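Side-chain contacts in calcium uptake protein 3, mitochondrial (Homo sapiens, PDB 6AGI), which senses matrix calcium through its EF-hands and, as a disulfide-linked heterodimer with MICU1, stimulates or inhibits the mitochondrial calcium uniporter channel: residues 113-117 with 118-122; 208-211 with 212-215; 297-300 with 301-304; 63-66 with 67-70. All coordinates share one frame; numbering follows the deposited sequence.

How the interactions relate
Interaction 1 differs most from the rest: it is a partly buried calcium-binding loop far from the chain's centre, built of carboxylates, an amide and a backbone carbonyl round one ion. The other three hold no metal. Interactions 2 and 4 share one neighbourhood, their centres about 9 Å apart, where the start of helix 211-217 meets the chain leaving helix 58-66; threonine hydroxyls bond to backbone atoms in both, but interaction 2 is buried and interaction 4 only partly. Interaction 3 lies about 30 Å from interaction 2, centre to centre, on the opposite side of the chain's centre. Partly buried, with its three phenylalanines inside, it replaces the hydroxyl bonds by packing of phenylalanine and leucine side chains along helix 293-304.

Interaction 1 of 4, residues 113-117 with 118-122; sequences MFDTD and GNEMV. With CA (calcium ion), chain F.
Asp115, Asp117, Asn119 and Met121 close round one calcium ion. Asp115 gives OD1, 2.6 Å from the calcium, and Asp117 gives its own OD1. Asn119 OD1 lies 2.5 Å from the calcium, while Met121 offers its backbone O instead. Glu126, further along the chain, completes the site with both carboxylate oxygens. Asp115 OD1 and Asn119 OD1 are neighbours as ligands of the same ion, not a hydrogen-bonded pair. This is the calcium loop of EF-hand 1, joining helix 104-114 to helix 124-138. Asp115 holds CG anti to the backbone N (chi1 -174°), which carries its carboxylate both to the ion and to the second shell: Glu120 N donates to Asp115 OD2 at 2.7 Å, on the syn side, and this fixes the rotation of the group. The Asn119 amide is steadied likewise, as Met121 N donates to Asn119 OD1 along a nearly straight line (166°) but from above the carbonyl plane, an Asx turn. A type I turn from Asp115 to Gly118 bends the chain, and the positive phi of Gly118 (87°) would press a side chain against the preceding carbonyl. Further out, Phe114 CB touches Val122 CG2 at 3.8 Å, while the Phe114 ring meets that of Phe127.

Interaction 2 of 4, residues 208-211 with 212-215; sequences TDTT and LLVH
Thr211 O comes obliquely to the His215 ring and takes a bond from His215 N at 2.8 Å; the ring leads away from residues 208-211, its ND1 bonded to Pro69 O. The other flat group, the Asp209 carboxylate, meets carbon on both its oxygens. Asp209 OD2 is 3.9 Å from Val214 CG2, and Asp209 OD1 is 4.1 Å from Leu213 CD2, with both hydrophobic side chains crossing the aspartate at about a right angle. Asp209 OD1 also makes a long, weak ion pair with Lys124. Thr210 follows Asp209 in the chain. With chi1 at 56°, its OG1 is tucked between the backbone N and the carbonyl carbon and faces the first turn, where Leu213 N makes a weak bond to Thr210 OG1 at 3.4 Å. The same hydroxyl has a stronger partner in Glu92, so it bridges helix 90-101 and the turn. Thr210 O adds a backbone bond, 3.0 Å from Val214 N. Val214 CG2 comes near this carbonyl oxygen, while Leu213 packs against Phe127 of helix 124-138. Thr210 is thus the N-cap of helix 211-217, its side chain accepting, weakly, from the amide three residues on.

Interaction 3 of 4, residues 297-300 with 301-304; sequences RSFF and QFLN
With CG of Phe299 swung away from the backbone N (chi1 -177°) and CG of Leu303 set beside its own (chi1 -74°), the two side chains meet one turn apart. Leu303 CD1 comes obliquely to the Phe299 ring, 3.5 Å from CE2, and its other methyl, CD2, reaches Phe299 CZ. Leu303 CD1 also lies 3.9 Å from Phe300 CD1, where leucine and phenylalanine run side by side; Phe299 CD2 sits over the centre of the Phe300 ring. The Phe299 ring has a further neighbour in Phe302: their centroids are 5.9 Å apart and their planes inclined at 59°, Phe299 CE1 being the atom nearest Phe302 CD2. All this happens on helix 293-304, within the degenerate EF-hand 2, where the aromatic residues face other helices: Phe299 and Phe300 pack on helix 258-265, Phe302 on helix 325-336. Cut back to an alanine, Phe299 would probably leave a gap beside Leu303 CD1 and the Phe302 ring. Regular i to i+4 bonds carry the backbone, among them Leu303 N to Phe299 O at 2.9 Å. On a more polar flank Gln301 runs alongside Arg297, its NE2 3.7 Å from Arg297 CG, while Asn304 ND2 bonds to Leu100 O.

Interaction 4 of 4, residues 63-66 with 67-70; sequences QMLA and ETPP
Thr68 turns back on Leu65: its backbone N donates to Leu65 O at 2.7 Å with an N-H...O angle of 174°, a bond between residues three apart at the C-terminal end of helix 58-66. Beyond it the backbone opens out, psi of Thr68 being 134°, and the chain runs on in extended form through Pro69 and Pro70. The side chain repeats what the backbone does. Thr68 OG1 lies beside its own backbone N (chi1 -49°), which brings the hydroxyl to the same acceptor, and Thr68 OG1 donates to Leu65 O at 2.6 Å. The two donors come at different heights: the hydroxyl lies in the carbonyl plane on a lone pair, the amide above the plane. A valine at Thr68 would probably leave Leu65 O with the amide alone, its in-plane lone pair without the hydroxyl. The Leu65 side chain points the same way as that of Thr68, with Leu65 CD2 4.1 Å from Thr68 OG1, and goes on to pack against Asp209 and Thr211. Glu67, poorly ordered, has its CG near Met64 O. Thr68 also touches Val214, and its O accepts from Lys219. A threonine hydroxyl bonding back to the carbonyl three residues earlier is a pattern common for serine and threonine in helices, used here at the end of helix 58-66, where the chain packs on helix 211-217.

Interaction 1 of 4, residues 113-117 with 118-122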
loop_
_atom_site.group_PDB
_atom_site.type_symbol
_atom_site.label_atom_id
_atom_site.label_comp_id
_atom_site.label_asym_id
_atom_site.label_seq_id
_atom_site.Cartn_x
_atom_site.Cartn_y
_atom_site.Cartn_z
ATOM N N MET B 113 -13.755 -2.128 -10.049
ATOM C CA MET B 113 -14.590 -2.584 -8.949
ATOM C C MET B 113 -16.056 -2.242 -9.176
ATOM O O MET B 113 -16.932 -2.924 -8.639
ATOM C CB MET B 113 -14.113 -1.989 -7.621
ATOM C CG MET B 113 -12.945 -2.746 -6.999
ATOM S SD MET B 113 -13.397 -4.422 -6.611
ATOM C CE MET B 113 -13.975 -4.144 -4.937
ATOM N N PHE B 114 -16.340 -1.221 -9.977
ATOM C CA PHE B 114 -17.723 -0.856 -10.266
ATOM C C PHE B 114 -18.337 -1.683 -11.400
ATOM O O PHE B 114 -19.506 -2.060 -11.320
ATOM C CB PHE B 114 -17.791 0.631 -10.601
ATOM C CG PHE B 114 -18.027 1.524 -9.421
ATOM C CD1 PHE B 114 -19.311 1.674 -8.909
ATOM C CD2 PHE B 114 -16.984 2.242 -8.846
ATOM C CE1 PHE B 114 -19.540 2.520 -7.828
ATOM C CE2 PHE B 114 -17.199 3.082 -7.767
ATOM C CZ PHE B 114 -18.468 3.221 -7.256
ATOM N N ASP B 115 -17.569 -1.978 -12.449
ATOM C CA ASP B 115 -18.115 -2.572 -13.672
ATOM C C ASP B 115 -18.278 -4.077 -13.443
ATOM O O ASP B 115 -17.551 -4.936 -13.965
ATOM C CB ASP B 115 -17.207 -2.234 -14.854
ATOM C CG ASP B 115 -17.771 -2.685 -16.203
ATOM O OD1 ASP B 115 -19.029 -2.830 -16.379
ATOM O OD2 ASP B 115 -16.920 -2.824 -17.123
ATOM N N THR B 116 -19.312 -4.388 -12.662
ATOM C CA THR B 116 -19.693 -5.767 -12.352
ATOM C C THR B 116 -19.741 -6.667 -13.591
ATOM O O THR B 116 -19.432 -7.856 -13.476
ATOM C CB THR B 116 -21.046 -5.798 -11.628
ATOM O OG1 THR B 116 -22.068 -5.301 -12.504
ATOM C CG2 THR B 116 -20.995 -4.920 -10.406
ATOM N N ASP B 117 -20.133 -6.139 -14.771
ATOM C CA ASP B 117 -20.354 -6.979 -15.960
ATOM C C ASP B 117 -19.308 -6.875 -17.065
ATOM O O ASP B 117 -19.430 -7.586 -18.068
ATOM C CB ASP B 117 -21.716 -6.703 -16.614
ATOM C CG ASP B 117 -21.954 -5.239 -16.865
ATOM O OD1 ASP B 117 -22.229 -4.517 -15.897
ATOM O OD2 ASP B 117 -21.788 -4.791 -18.016
ATOM N N GLY B 118 -18.355 -5.966 -16.985
ATOM C CA GLY B 118 -17.262 -6.017 -17.933
ATOM C C GLY B 118 -17.477 -5.301 -19.245
ATOM O O GLY B 118 -16.564 -5.303 -20.085
ATOM N N ASN B 119 -18.637 -4.685 -19.462
ATOM C CA ASN B 119 -18.817 -3.926 -20.700
ATOM C C ASN B 119 -17.984 -2.649 -20.764
ATOM O O ASN B 119 -18.064 -1.957 -21.774
ATOM C CB ASN B 119 -20.285 -3.553 -20.884
ATOM C CG ASN B 119 -20.792 -2.675 -19.765
ATOM O OD1 ASN B 119 -20.037 -2.317 -18.850
ATOM N ND2 ASN B 119 -22.070 -2.312 -19.830
ATOM N N GLU B 120 -17.255 -2.281 -19.711
ATOM C CA GLU B 120 -16.435 -1.073 -19.676
ATOM C C GLU B 120 -17.245 0.215 -19.642
ATOM O O GLU B 120 -16.724 1.289 -19.967
ATOM C CB GLU B 120 -15.450 -1.053 -20.838
ATOM C CG GLU B 120 -14.282 -1.868 -20.477
ATOM C CD GLU B 120 -13.711 -2.547 -21.653
ATOM O OE1 GLU B 120 -14.158 -2.263 -22.786
ATOM O OE2 GLU B 120 -12.876 -3.434 -21.418
ATOM N N MET B 121 -18.510 0.142 -19.263
ATOM C CA MET B 121 -19.220 1.333 -18.832
ATOM C C MET B 121 -19.784 1.029 -17.450
ATOM O O MET B 121 -19.819 -0.126 -17.018
ATOM C CB MET B 121 -20.355 1.791 -19.804
ATOM C CG MET B 121 -20.092 1.794 -21.337
ATOM S SD MET B 121 -18.789 2.973 -21.836
ATOM C CE MET B 121 -19.701 4.253 -22.706
ATOM N N VAL B 122 -20.226 2.070 -16.753
ATOM C CA VAL B 122 -20.831 1.932 -15.436
ATOM C C VAL B 122 -22.231 2.527 -15.534
ATOM O O VAL B 122 -22.391 3.716 -15.830
ATOM C CB VAL B 122 -19.993 2.594 -14.330
ATOM C CG1 VAL B 122 -20.749 2.629 -13.027
ATOM C CG2 VAL B 122 -18.739 1.798 -14.105
HETATM CA CA CA F . -21.452 -2.046 -16.852
#

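Interaction 2 of 4, residues 208-211 with 212-215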
loop_
_atom_site.group_PDB
_atom_site.type_symbol
_atom_site.label_atom_id
_atom_site.label_comp_id
_atom_site.label_asym_id
_atom_site.label_seq_id
_atom_site.Cartn_x
_atom_site.Cartn_y
_atom_site.Cartn_z
ATOM N N THR B 208 -33.630 8.872 -4.153
ATOM C CA THR B 208 -33.495 10.309 -4.360
ATOM C C THR B 208 -32.298 10.649 -5.252
ATOM O O THR B 208 -31.158 10.278 -4.960
ATOM C CB THR B 208 -33.355 11.015 -3.014
ATOM O OG1 THR B 208 -34.635 11.107 -2.386
ATOM C CG2 THR B 208 -32.790 12.406 -3.193
ATOM N N ASP B 209 -32.556 11.401 -6.319
ATOM C CA ASP B 209 -31.486 11.802 -7.222
ATOM C C ASP B 209 -30.545 12.763 -6.508
ATOM O O ASP B 209 -30.928 13.457 -5.567
ATOM C CB ASP B 209 -32.060 12.484 -8.469
ATOM C CG ASP B 209 -32.355 11.512 -9.590
ATOM O OD1 ASP B 209 -32.283 10.287 -9.348
ATOM O OD2 ASP B 209 -32.695 11.977 -10.700
ATOM N N THR B 210 -29.290 12.772 -6.937
ATOM C CA THR B 210 -28.267 13.583 -6.303
ATOM C C THR B 210 -27.465 14.259 -7.402
ATOM O O THR B 210 -27.676 14.007 -8.598
ATOM C CB THR B 210 -27.338 12.765 -5.389
ATOM O OG1 THR B 210 -26.737 11.692 -6.128
ATOM C CG2 THR B 210 -28.075 12.215 -4.162
ATOM N N THR B 211 -26.554 15.152 -6.993
ATOM C CA THR B 211 -25.738 15.853 -7.980
ATOM C C THR B 211 -24.823 14.897 -8.733
ATOM O O THR B 211 -24.739 14.962 -9.960
ATOM C CB THR B 211 -24.957 16.992 -7.320
ATOM O OG1 THR B 211 -25.833 18.117 -7.155
ATOM C CG2 THR B 211 -23.689 17.371 -8.126
ATOM N N LEU B 212 -24.137 13.991 -8.029
ATOM C CA LEU B 212 -23.256 13.078 -8.754
ATOM C C LEU B 212 -24.060 12.110 -9.613
ATOM O O LEU B 212 -23.618 11.727 -10.702
ATOM C CB LEU B 212 -22.340 12.327 -7.789
ATOM C CG LEU B 212 -21.210 13.241 -7.324
ATOM C CD1 LEU B 212 -20.252 12.480 -6.428
ATOM C CD2 LEU B 212 -20.471 13.896 -8.528
ATOM N N LEU B 213 -25.258 11.747 -9.164
ATOM C CA LEU B 213 -26.090 10.826 -9.924
ATOM C C LEU B 213 -26.549 11.447 -11.256
ATOM O O LEU B 213 -26.464 10.810 -12.317
ATOM C CB LEU B 213 -27.267 10.436 -9.043
ATOM C CG LEU B 213 -27.696 8.996 -8.883
ATOM C CD1 LEU B 213 -26.516 8.139 -8.522
ATOM C CD2 LEU B 213 -28.761 8.959 -7.783
ATOM N N VAL B 214 -27.007 12.706 -11.223
ATOM C CA VAL B 214 -27.428 13.406 -12.440
ATOM C C VAL B 214 -26.222 13.807 -13.294
ATOM O O VAL B 214 -26.251 13.723 -14.533
ATOM C CB VAL B 214 -28.294 14.621 -12.061
ATOM C CG1 VAL B 214 -28.689 15.396 -13.285
ATOM C CG2 VAL B 214 -29.555 14.131 -11.376
ATOM N N HIS B 215 -25.149 14.251 -12.651
ATOM C CA HIS B 215 -23.953 14.618 -13.387
ATOM C C HIS B 215 -23.422 13.428 -14.183
ATOM O O HIS B 215 -22.993 13.589 -15.331
ATOM C CB HIS B 215 -22.904 15.137 -12.406
ATOM C CG HIS B 215 -21.588 15.459 -13.041
ATOM N ND1 HIS B 215 -21.356 16.636 -13.713
ATOM C CD2 HIS B 215 -20.430 14.764 -13.102
ATOM C CE1 HIS B 215 -20.113 16.653 -14.159
ATOM N NE2 HIS B 215 -19.530 15.525 -13.807
#

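Interaction 3 of 4, residues 297-300 with 301-304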
loop_
_atom_site.group_PDB
_atom_site.type_symbol
_atom_site.label_atom_id
_atom_site.label_comp_id
_atom_site.label_asym_id
_atom_site.label_seq_id
_atom_site.Cartn_x
_atom_site.Cartn_y
_atom_site.Cartn_z
ATOM N N ARG B 297 1.309 20.106 -5.312
ATOM C CA ARG B 297 0.615 18.993 -5.964
ATOM C C ARG B 297 1.531 17.788 -6.141
ATOM O O ARG B 297 1.089 16.648 -5.977
ATOM C CB ARG B 297 0.008 19.450 -7.300
ATOM C CG ARG B 297 -0.945 18.434 -7.926
ATOM C CD ARG B 297 -1.754 18.954 -9.150
ATOM N NE ARG B 297 -1.006 19.754 -10.112
ATOM C CZ ARG B 297 -1.515 20.201 -11.258
ATOM N NH1 ARG B 297 -2.777 19.936 -11.589
ATOM N NH2 ARG B 297 -0.754 20.902 -12.085
ATOM N N SER B 298 2.772 18.012 -6.580
ATOM C CA SER B 298 3.752 16.933 -6.661
ATOM C C SER B 298 3.779 16.145 -5.367
ATOM O O SER B 298 3.641 14.915 -5.355
ATOM C CB SER B 298 5.124 17.510 -6.964
ATOM O OG SER B 298 5.282 17.643 -8.365
ATOM N N PHE B 299 3.908 16.857 -4.253
ATOM C CA PHE B 299 4.081 16.171 -2.984
ATOM C C PHE B 299 2.823 15.431 -2.550
ATOM O O PHE B 299 2.920 14.322 -2.014
ATOM C CB PHE B 299 4.538 17.151 -1.905
ATOM C CG PHE B 299 4.802 16.509 -0.597
ATOM C CD1 PHE B 299 6.037 15.945 -0.354
ATOM C CD2 PHE B 299 3.825 16.398 0.365
ATOM C CE1 PHE B 299 6.306 15.322 0.835
ATOM C CE2 PHE B 299 4.093 15.771 1.553
ATOM C CZ PHE B 299 5.330 15.242 1.792
ATOM N N PHE B 300 1.637 15.956 -2.826
ATOM C CA PHE B 300 0.511 15.121 -2.414
ATOM C C PHE B 300 0.209 13.960 -3.381
ATOM O O PHE B 300 -0.221 12.878 -2.939
ATOM C CB PHE B 300 -0.684 16.019 -2.112
ATOM C CG PHE B 300 -0.446 16.884 -0.893
ATOM C CD1 PHE B 300 -0.648 16.370 0.380
ATOM C CD2 PHE B 300 0.095 18.155 -1.008
ATOM C CE1 PHE B 300 -0.384 17.114 1.509
ATOM C CE2 PHE B 300 0.354 18.918 0.122
ATOM C CZ PHE B 300 0.112 18.388 1.384
ATOM N N GLN B 301 0.497 14.097 -4.670
ATOM C CA GLN B 301 0.429 12.915 -5.524
ATOM C C GLN B 301 1.376 11.842 -5.011
ATOM O O GLN B 301 1.014 10.647 -4.920
ATOM C CB GLN B 301 0.732 13.289 -6.974
ATOM C CG GLN B 301 -0.521 13.704 -7.743
ATOM C CD GLN B 301 -0.221 14.532 -8.977
ATOM O OE1 GLN B 301 0.932 14.664 -9.399
ATOM N NE2 GLN B 301 -1.263 15.130 -9.542
ATOM N N PHE B 302 2.585 12.262 -4.627
ATOM C CA PHE B 302 3.557 11.336 -4.049
ATOM C C PHE B 302 3.033 10.692 -2.760
ATOM O O PHE B 302 3.204 9.477 -2.543
ATOM C CB PHE B 302 4.857 12.089 -3.788
ATOM C CG PHE B 302 5.753 11.418 -2.815
ATOM C CD1 PHE B 302 6.325 10.189 -3.115
ATOM C CD2 PHE B 302 5.981 11.973 -1.575
ATOM C CE1 PHE B 302 7.139 9.552 -2.198
ATOM C CE2 PHE B 302 6.786 11.332 -0.655
ATOM C CZ PHE B 302 7.368 10.123 -0.962
ATOM N N LEU B 303 2.338 11.469 -1.911
ATOM C CA LEU B 303 1.782 10.852 -0.703
ATOM C C LEU B 303 0.736 9.821 -1.047
ATOM O O LEU B 303 0.571 8.845 -0.303
ATOM C CB LEU B 303 1.155 11.861 0.257
ATOM C CG LEU B 303 2.138 12.712 1.027
ATOM C CD1 LEU B 303 1.441 13.569 2.085
ATOM C CD2 LEU B 303 3.227 11.815 1.590
ATOM N N ASN B 304 0.050 9.981 -2.178
ATOM C CA ASN B 304 -0.869 8.900 -2.474
ATOM C C ASN B 304 -0.176 7.709 -3.110
ATOM O O ASN B 304 -0.766 6.626 -3.145
ATOM C CB ASN B 304 -2.047 9.391 -3.320
ATOM C CG ASN B 304 -3.067 10.117 -2.478
ATOM O OD1 ASN B 304 -2.994 10.087 -1.257
ATOM N ND2 ASN B 304 -4.025 10.745 -3.108
#

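Interaction 4 of 4, residues 63-66 with 67-70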
loop_
_atom_site.group_PDB
_atom_site.type_symbol
_atom_site.label_atom_id
_atom_site.label_comp_id
_atom_site.label_asym_id
_atom_site.label_seq_id
_atom_site.Cartn_x
_atom_site.Cartn_y
_atom_site.Cartn_z
ATOM N N GLN B 63 -35.632 20.865 -8.717
ATOM C CA GLN B 63 -35.255 22.084 -9.428
ATOM C C GLN B 63 -33.801 22.455 -9.141
ATOM O O GLN B 63 -33.078 22.887 -10.047
ATOM C CB GLN B 63 -36.192 23.240 -9.069
ATOM C CG GLN B 63 -36.334 24.298 -10.188
ATOM C CD GLN B 63 -35.352 25.470 -10.054
ATOM O OE1 GLN B 63 -35.151 26.010 -8.964
ATOM N NE2 GLN B 63 -34.728 25.852 -11.168
ATOM N N MET B 64 -33.351 22.286 -7.889
ATOM C CA MET B 64 -31.939 22.515 -7.569
ATOM C C MET B 64 -31.019 21.689 -8.468
ATOM O O MET B 64 -29.996 22.190 -8.949
ATOM C CB MET B 64 -31.689 22.150 -6.103
ATOM C CG MET B 64 -30.241 22.118 -5.607
ATOM S SD MET B 64 -30.192 22.508 -3.823
ATOM C CE MET B 64 -30.707 24.228 -3.823
ATOM N N LEU B 65 -31.411 20.442 -8.766
ATOM C CA LEU B 65 -30.611 19.558 -9.616
ATOM C C LEU B 65 -30.773 19.796 -11.109
ATOM O O LEU B 65 -29.841 19.505 -11.868
ATOM C CB LEU B 65 -30.946 18.094 -9.341
ATOM C CG LEU B 65 -30.645 17.458 -7.988
ATOM C CD1 LEU B 65 -31.172 16.030 -7.828
ATOM C CD2 LEU B 65 -29.140 17.569 -7.776
ATOM N N ALA B 66 -31.942 20.271 -11.557
ATOM C CA ALA B 66 -32.180 20.436 -12.991
ATOM C C ALA B 66 -31.053 21.157 -13.736
ATOM O O ALA B 66 -30.880 20.938 -14.939
ATOM C CB ALA B 66 -33.493 21.188 -13.204
ATOM N N GLU B 67 -30.269 21.984 -13.045
ATOM C CA GLU B 67 -29.113 22.628 -13.659
ATOM C C GLU B 67 -27.957 21.688 -14.019
ATOM O O GLU B 67 -27.293 21.913 -15.037
ATOM C CB GLU B 67 -28.603 23.710 -12.728
ATOM C CG GLU B 67 -28.168 23.102 -11.425
ATOM C CD GLU B 67 -26.701 22.805 -11.376
ATOM O OE1 GLU B 67 -25.953 23.331 -12.230
ATOM O OE2 GLU B 67 -26.349 21.942 -10.550
ATOM N N THR B 68 -27.756 20.600 -13.269
ATOM C CA THR B 68 -26.423 20.013 -13.089
ATOM C C THR B 68 -25.657 19.873 -14.407
ATOM O O THR B 68 -26.201 19.341 -15.387
ATOM C CB THR B 68 -26.543 18.635 -12.444
ATOM O OG1 THR B 68 -27.395 18.738 -11.305
ATOM C CG2 THR B 68 -25.177 18.168 -11.972
ATOM N N PRO B 69 -24.378 20.255 -14.450
ATOM C CA PRO B 69 -23.631 20.136 -15.698
ATOM C C PRO B 69 -23.464 18.672 -16.039
ATOM O O PRO B 69 -23.297 17.839 -15.139
ATOM C CB PRO B 69 -22.269 20.779 -15.379
ATOM C CG PRO B 69 -22.479 21.576 -14.113
ATOM C CD PRO B 69 -23.567 20.841 -13.364
ATOM N N PRO B 70 -23.520 18.318 -17.315
ATOM C CA PRO B 70 -23.230 16.939 -17.705
ATOM C C PRO B 70 -21.762 16.624 -17.453
ATOM O O PRO B 70 -20.938 17.501 -17.165
ATOM C CB PRO B 70 -23.576 16.890 -19.195
ATOM C CG PRO B 70 -23.638 18.311 -19.644
ATOM C CD PRO B 70 -23.785 19.204 -18.461
#